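Local coordinates for lipase (Rhizopus chinensis, PDB 6A0W), which probably hydrolyses the ester bonds of triacylglycerols as a fungal class 3 lipase of the alpha/beta-hydrolase fold, at residues K101-T106 with P162-I167; V153-L158 with E189-P194. All blocks are in the same frame, centred on the assembly; numbering follows the deposited sequence.

Contact 1. Residues K101-T106 with P162-I167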
loop_
_atom_site.group_PDB
_atom_site.type_symbol
_atom_site.label_atom_id
_atom_site.label_comp_id
_atom_site.label_asym_id
_atom_site.label_seq_id
_atom_site.Cartn_x
_atom_site.Cartn_y
_atom_site.Cartn_z
ATOM N N LYS A 101 7.947 19.109 4.050
ATOM C CA LYS A 101 8.695 19.094 2.767
ATOM C C LYS A 101 8.392 17.786 2.032
ATOM O O LYS A 101 9.322 17.113 1.635
ATOM C CB LYS A 101 10.188 19.290 3.022
ATOM C CG LYS A 101 10.575 20.684 3.480
ATOM C CD LYS A 101 12.044 20.845 3.747
ATOM C CE LYS A 101 12.733 21.740 2.740
ATOM N NZ LYS A 101 14.189 21.482 2.642
ATOM N N THR A 102 7.129 17.471 1.843
ATOM C CA THR A 102 6.741 16.190 1.226
ATOM C C THR A 102 5.651 16.406 0.178
ATOM O O THR A 102 4.780 17.239 0.395
ATOM C CB THR A 102 6.211 15.221 2.299
ATOM O OG1 THR A 102 7.194 14.941 3.283
ATOM C CG2 THR A 102 5.705 13.906 1.755
ATOM N N ILE A 103 5.761 15.715 -0.928
ATOM C CA ILE A 103 4.674 15.667 -1.931
ATOM C C ILE A 103 4.062 14.276 -1.780
ATOM O O ILE A 103 4.778 13.301 -1.964
ATOM C CB ILE A 103 5.192 15.895 -3.357
ATOM C CG1 ILE A 103 5.836 17.272 -3.514
ATOM C CG2 ILE A 103 4.075 15.674 -4.348
ATOM C CD1 ILE A 103 6.827 17.357 -4.627
ATOM N N TYR A 104 2.809 14.196 -1.433
ATOM C CA TYR A 104 2.164 12.884 -1.226
ATOM C C TYR A 104 1.364 12.487 -2.462
ATOM O O TYR A 104 0.669 13.303 -3.008
ATOM C CB TYR A 104 1.179 12.950 -0.062
ATOM C CG TYR A 104 1.755 13.213 1.304
ATOM C CD1 TYR A 104 1.907 14.495 1.781
ATOM C CD2 TYR A 104 2.112 12.170 2.131
ATOM C CE1 TYR A 104 2.408 14.735 3.043
ATOM C CE2 TYR A 104 2.625 12.389 3.391
ATOM C CZ TYR A 104 2.763 13.678 3.852
ATOM O OH TYR A 104 3.272 13.892 5.092
ATOM N N VAL A 105 1.517 11.261 -2.868
ATOM C CA VAL A 105 0.716 10.659 -3.955
ATOM C C VAL A 105 -0.052 9.546 -3.254
ATOM O O VAL A 105 0.587 8.636 -2.803
ATOM C CB VAL A 105 1.586 10.126 -5.103
ATOM C CG1 VAL A 105 0.723 9.559 -6.202
ATOM C CG2 VAL A 105 2.499 11.202 -5.652
ATOM N N THR A 106 -1.350 9.645 -3.150
ATOM C CA THR A 106 -2.137 8.647 -2.388
ATOM C C THR A 106 -3.196 7.988 -3.272
ATOM O O THR A 106 -3.843 8.701 -4.011
ATOM C CB THR A 106 -2.791 9.322 -1.174
ATOM O OG1 THR A 106 -1.809 10.010 -0.413
ATOM C CG2 THR A 106 -3.533 8.351 -0.293
ATOM N N PRO A 162 11.835 21.542 -5.375
ATOM C CA PRO A 162 12.635 20.438 -5.899
ATOM C C PRO A 162 13.413 19.723 -4.828
ATOM O O PRO A 162 13.942 18.636 -5.075
ATOM C CB PRO A 162 13.588 21.114 -6.902
ATOM C CG PRO A 162 13.625 22.549 -6.486
ATOM C CD PRO A 162 12.233 22.829 -5.970
ATOM N N ASP A 163 13.451 20.329 -3.652
ATOM C CA ASP A 163 14.060 19.742 -2.463
ATOM C C ASP A 163 13.090 18.841 -1.673
ATOM O O ASP A 163 13.483 18.261 -0.663
ATOM C CB ASP A 163 14.587 20.844 -1.529
ATOM C CG ASP A 163 13.542 21.954 -1.254
ATOM O OD1 ASP A 163 12.674 22.298 -2.130
ATOM O OD2 ASP A 163 13.618 22.534 -0.145
ATOM N N TYR A 164 11.829 18.738 -2.072
ATOM C CA TYR A 164 10.871 17.950 -1.273
ATOM C C TYR A 164 10.989 16.460 -1.601
ATOM O O TYR A 164 11.338 16.076 -2.715
ATOM C CB TYR A 164 9.432 18.412 -1.504
ATOM C CG TYR A 164 9.004 19.710 -0.834
ATOM C CD1 TYR A 164 9.906 20.700 -0.527
ATOM C CD2 TYR A 164 7.644 19.973 -0.641
ATOM C CE1 TYR A 164 9.480 21.909 0.031
ATOM C CE2 TYR A 164 7.209 21.167 -0.106
ATOM C CZ TYR A 164 8.126 22.161 0.172
ATOM O OH TYR A 164 7.652 23.318 0.741
ATOM N N LYS A 165 10.644 15.589 -0.659
ATOM C CA LYS A 165 10.584 14.176 -1.000
ATOM C C LYS A 165 9.179 13.785 -1.436
ATOM O O LYS A 165 8.220 14.428 -1.072
ATOM C CB LYS A 165 10.998 13.333 0.187
ATOM C CG LYS A 165 10.021 13.384 1.323
ATOM C CD LYS A 165 10.580 12.580 2.475
ATOM C CE LYS A 165 9.758 12.808 3.723
ATOM N NZ LYS A 165 10.451 12.114 4.838
ATOM N N VAL A 166 9.086 12.712 -2.202
ATOM C CA VAL A 166 7.830 12.177 -2.647
ATOM C C VAL A 166 7.538 10.861 -1.925
ATOM O O VAL A 166 8.349 9.915 -1.946
ATOM C CB VAL A 166 7.901 11.934 -4.175
ATOM C CG1 VAL A 166 6.665 11.233 -4.677
ATOM C CG2 VAL A 166 8.102 13.256 -4.907
ATOM N N ILE A 167 6.374 10.821 -1.267
ATOM C CA ILE A 167 5.892 9.649 -0.562
ATOM C C ILE A 167 4.675 9.128 -1.311
ATOM O O ILE A 167 3.716 9.860 -1.529
ATOM C CB ILE A 167 5.403 10.038 0.864
ATOM C CG1 ILE A 167 6.549 10.537 1.761
ATOM C CG2 ILE A 167 4.685 8.874 1.520
ATOM C CD1 ILE A 167 7.545 9.495 2.239
#
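Four backbone hydrogen bonds, the first from the loop residue Lys101, tie strand 102-106 parallel to 165-167. Lys101 O receives Lys165 N at 3.1 Å, Lys165 O receives Ile103 N at 2.8 Å, and the zigzag continues from Ile167 N to Ile103 O and from Val105 N to Ile167 O. Facing outward, Tyr104 bonds to Leu95 on one side and Val166 to Asn196 and Ser198 on the other. Where the strand begins, Lys101 and Thr102 form a G1 beta bulge against strand 90-97, Lys101 with left-handed backbone angles (phi 49°, psi 53°). The Tyr164 ring lies flat under this turn, with Lys101 CA 3.6 Å from the ring centroid in a CH-pi contact, while its OH is hydrogen-bonded to Asp98. The Lys101 chain passes out over the CD1 and CE1 side of the ring, and its bend at chi3 brings NZ to 3.0 Å from Asp163 OD2 in a salt bridge of weak hydrogen-bond geometry, where both residues are exposed and charged ends suit the solvent. Thr102 uses both branches: OG1, beside the backbone N (chi1 -61°), is hydrogen-bonded to Gln100 O, which leaves CG2 anti to that N, over the centre of the Tyr104 ring and tight against Ile167 CG1 at 3.5 Å. Beta-branched Ile103, Val105 and Val166 suit extended strands and turn to the other face. Strands 90-97 and 197-202 flank the pair, with helix 38-53 over the Tyr104 and Ile167 face and helix 137-160 over the Ile103 and Val105 face.

Contact 2. Residues V153-L158 with E189-P194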
loop_
_atom_site.group_PDB
_atom_site.type_symbol
_atom_site.label_atom_id
_atom_site.label_comp_id
_atom_site.label_asym_id
_atom_site.label_seq_id
_atom_site.Cartn_x
_atom_site.Cartn_y
_atom_site.Cartn_z
ATOM N N VAL A 153 1.170 16.189 -12.558
ATOM C CA VAL A 153 1.058 16.986 -11.349
ATOM C C VAL A 153 2.230 16.732 -10.402
ATOM O O VAL A 153 2.760 17.683 -9.838
ATOM C CB VAL A 153 -0.262 16.684 -10.615
ATOM C CG1 VAL A 153 -0.404 17.586 -9.400
ATOM C CG2 VAL A 153 -1.436 16.895 -11.572
ATOM N N VAL A 154 2.716 15.492 -10.300
ATOM C CA VAL A 154 3.903 15.261 -9.419
ATOM C C VAL A 154 5.162 15.967 -10.001
ATOM O O VAL A 154 5.924 16.673 -9.290
ATOM C CB VAL A 154 4.189 13.753 -9.267
ATOM C CG1 VAL A 154 5.507 13.532 -8.551
ATOM C CG2 VAL A 154 3.062 13.084 -8.507
ATOM N N GLN A 155 5.297 15.870 -11.331
ATOM C CA GLN A 155 6.357 16.599 -12.072
ATOM C C GLN A 155 6.321 18.082 -11.819
ATOM O O GLN A 155 7.336 18.708 -11.489
ATOM C CB GLN A 155 6.276 16.334 -13.568
ATOM C CG GLN A 155 6.568 14.902 -13.954
ATOM C CD GLN A 155 7.223 14.790 -15.322
ATOM O OE1 GLN A 155 6.538 14.680 -16.349
ATOM N NE2 GLN A 155 8.557 14.710 -15.326
ATOM N N ASP A 156 5.108 18.616 -11.794
ATOM C CA ASP A 156 4.923 20.052 -11.626
ATOM C C ASP A 156 5.257 20.556 -10.219
ATOM O O ASP A 156 5.834 21.630 -10.020
ATOM C CB ASP A 156 3.472 20.399 -12.028
ATOM C CG ASP A 156 3.330 21.839 -12.421
ATOM O OD1 ASP A 156 3.864 22.225 -13.500
ATOM O OD2 ASP A 156 2.790 22.594 -11.594
ATOM N N GLN A 157 4.811 19.800 -9.218
ATOM C CA GLN A 157 5.119 20.121 -7.830
ATOM C C GLN A 157 6.618 19.974 -7.504
ATOM O O GLN A 157 7.189 20.765 -6.757
ATOM C CB GLN A 157 4.287 19.206 -6.917
ATOM C CG GLN A 157 2.811 19.578 -6.934
ATOM C CD GLN A 157 2.553 20.866 -6.200
ATOM O OE1 GLN A 157 2.901 21.000 -5.014
ATOM N NE2 GLN A 157 1.869 21.808 -6.869
ATOM N N LEU A 158 7.230 18.931 -8.041
ATOM C CA LEU A 158 8.626 18.698 -7.816
ATOM C C LEU A 158 9.473 19.788 -8.488
ATOM O O LEU A 158 10.371 20.356 -7.839
ATOM C CB LEU A 158 8.971 17.320 -8.353
ATOM C CG LEU A 158 10.304 16.674 -8.001
ATOM C CD1 LEU A 158 10.486 16.565 -6.493
ATOM C CD2 LEU A 158 10.338 15.300 -8.639
ATOM N N GLU A 189 10.693 9.721 -14.075
ATOM C CA GLU A 189 10.972 11.024 -13.494
ATOM C C GLU A 189 12.371 10.956 -12.914
ATOM O O GLU A 189 12.608 10.397 -11.842
ATOM C CB GLU A 189 9.931 11.338 -12.427
ATOM C CG GLU A 189 10.250 12.483 -11.509
ATOM C CD GLU A 189 10.544 13.778 -12.258
ATOM O OE1 GLU A 189 9.594 14.562 -12.480
ATOM O OE2 GLU A 189 11.737 14.056 -12.517
ATOM N N LYS A 190 13.319 11.506 -13.655
ATOM C CA LYS A 190 14.724 11.243 -13.365
ATOM C C LYS A 190 15.171 12.046 -12.150
ATOM O O LYS A 190 16.209 11.772 -11.600
ATOM C CB LYS A 190 15.606 11.571 -14.575
ATOM C CG LYS A 190 15.417 13.008 -15.057
ATOM C CD LYS A 190 16.717 13.735 -15.385
ATOM C CE LYS A 190 16.514 15.243 -15.351
ATOM N NZ LYS A 190 15.821 15.711 -16.584
ATOM N N ARG A 191 14.445 13.084 -11.753
ATOM C CA ARG A 191 14.782 13.763 -10.526
ATOM C C ARG A 191 14.526 12.947 -9.240
ATOM O O ARG A 191 14.924 13.368 -8.153
ATOM C CB ARG A 191 14.045 15.078 -10.470
ATOM C CG ARG A 191 14.463 16.009 -11.619
ATOM C CD ARG A 191 13.546 17.216 -11.654
ATOM N NE ARG A 191 12.173 16.841 -11.998
ATOM C CZ ARG A 191 11.166 17.697 -12.116
ATOM N NH1 ARG A 191 11.350 18.984 -11.841
ATOM N NH2 ARG A 191 9.950 17.237 -12.394
ATOM N N LEU A 192 13.870 11.796 -9.366
ATOM C CA LEU A 192 13.546 10.969 -8.208
ATOM C C LEU A 192 14.450 9.764 -8.201
ATOM O O LEU A 192 14.706 9.207 -9.271
ATOM C CB LEU A 192 12.084 10.527 -8.221
ATOM C CG LEU A 192 11.115 11.662 -7.940
ATOM C CD1 LEU A 192 9.697 11.208 -8.263
ATOM C CD2 LEU A 192 11.231 12.259 -6.549
ATOM N N SER A 193 14.797 9.309 -6.991
ATOM C CA SER A 193 15.679 8.148 -6.765
ATOM C C SER A 193 15.425 7.626 -5.345
ATOM O O SER A 193 14.645 8.251 -4.615
ATOM C CB SER A 193 17.151 8.586 -6.856
ATOM O OG SER A 193 17.486 9.441 -5.776
ATOM N N PRO A 194 16.249 6.665 -4.870
ATOM C CA PRO A 194 16.089 6.165 -3.512
ATOM C C PRO A 194 16.342 7.202 -2.461
ATOM O O PRO A 194 15.729 7.111 -1.385
ATOM C CB PRO A 194 17.123 5.054 -3.410
ATOM C CG PRO A 194 17.178 4.523 -4.804
ATOM C CD PRO A 194 17.078 5.747 -5.663
#
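Leu158, which buries more surface here than any other residue, points from its helix into the turn of Glu189-Leu192, and its CD2 methyl does the touching. That methyl lies 3.8 Å from Leu192 CG, and it also meets the carboxylate carbon of Glu189 and one face of the Arg191 guanidinium. A branched leucine suits this place, since it can fill an apolar corner and still support a flat charged group. CG stands anti to the backbone N (chi1 -167°), which carries CD2 out toward the turn.

Arg191 is held at its edge by Glu189. NE meets Glu189 OE2 at 2.9 Å and NH2 meets Glu189 OE1 at 2.7 Å, a side-on bidentate salt bridge, while the anti lone pair of OE2 takes the backbone N of Arg191. These bonds fold the side chains together over a type I beta turn from Glu189 to Leu192, on the link between helix 173-188 and strand 197-202 of the alpha/beta-hydrolase fold. The same guanidinium reaches the neighbouring helix: NH2 donates to Gln155 O at 3.1 Å, though well off the direction of the carbonyl, and NH1 is hydrogen-bonded to Thr159.

Gln155 has an amide long enough to reach back over the carboxylate. OE1 of Glu189 thus takes Gln155 NE2 as well as Arg191 NH2, which would probably stabilise the charge of this buried carboxylate. Gln155 NE2 donates to Glu189 OE1 at 3.0 Å from above the carboxylate plane, on the opposite face from Arg191 NH2.

How the contacts relate
Both contacts are largely buried, but contact 1 lies within the central sheet and contact 2 in the helical layer against it, their centres about 9 Å apart. Helix 137-160 and strand 165-171 follow each other in the chain, so 153-158 leads within a few residues into 162-167. Contact 1 rests on regular backbone bonding, with its salt bridge between exposed residues; contact 2 instead joins a helix to a turn through side-chain groups, one of them reaching a helix carbonyl, its charged pair backed by Leu158. Apolar packing connects them: Val105 CG2 meets Val154 CG2 at 3.5 Å, Val166 CG2 meets Leu192 CD2 at 3.7 Å, and Ile103 CD1 touches Gln157 and Leu158.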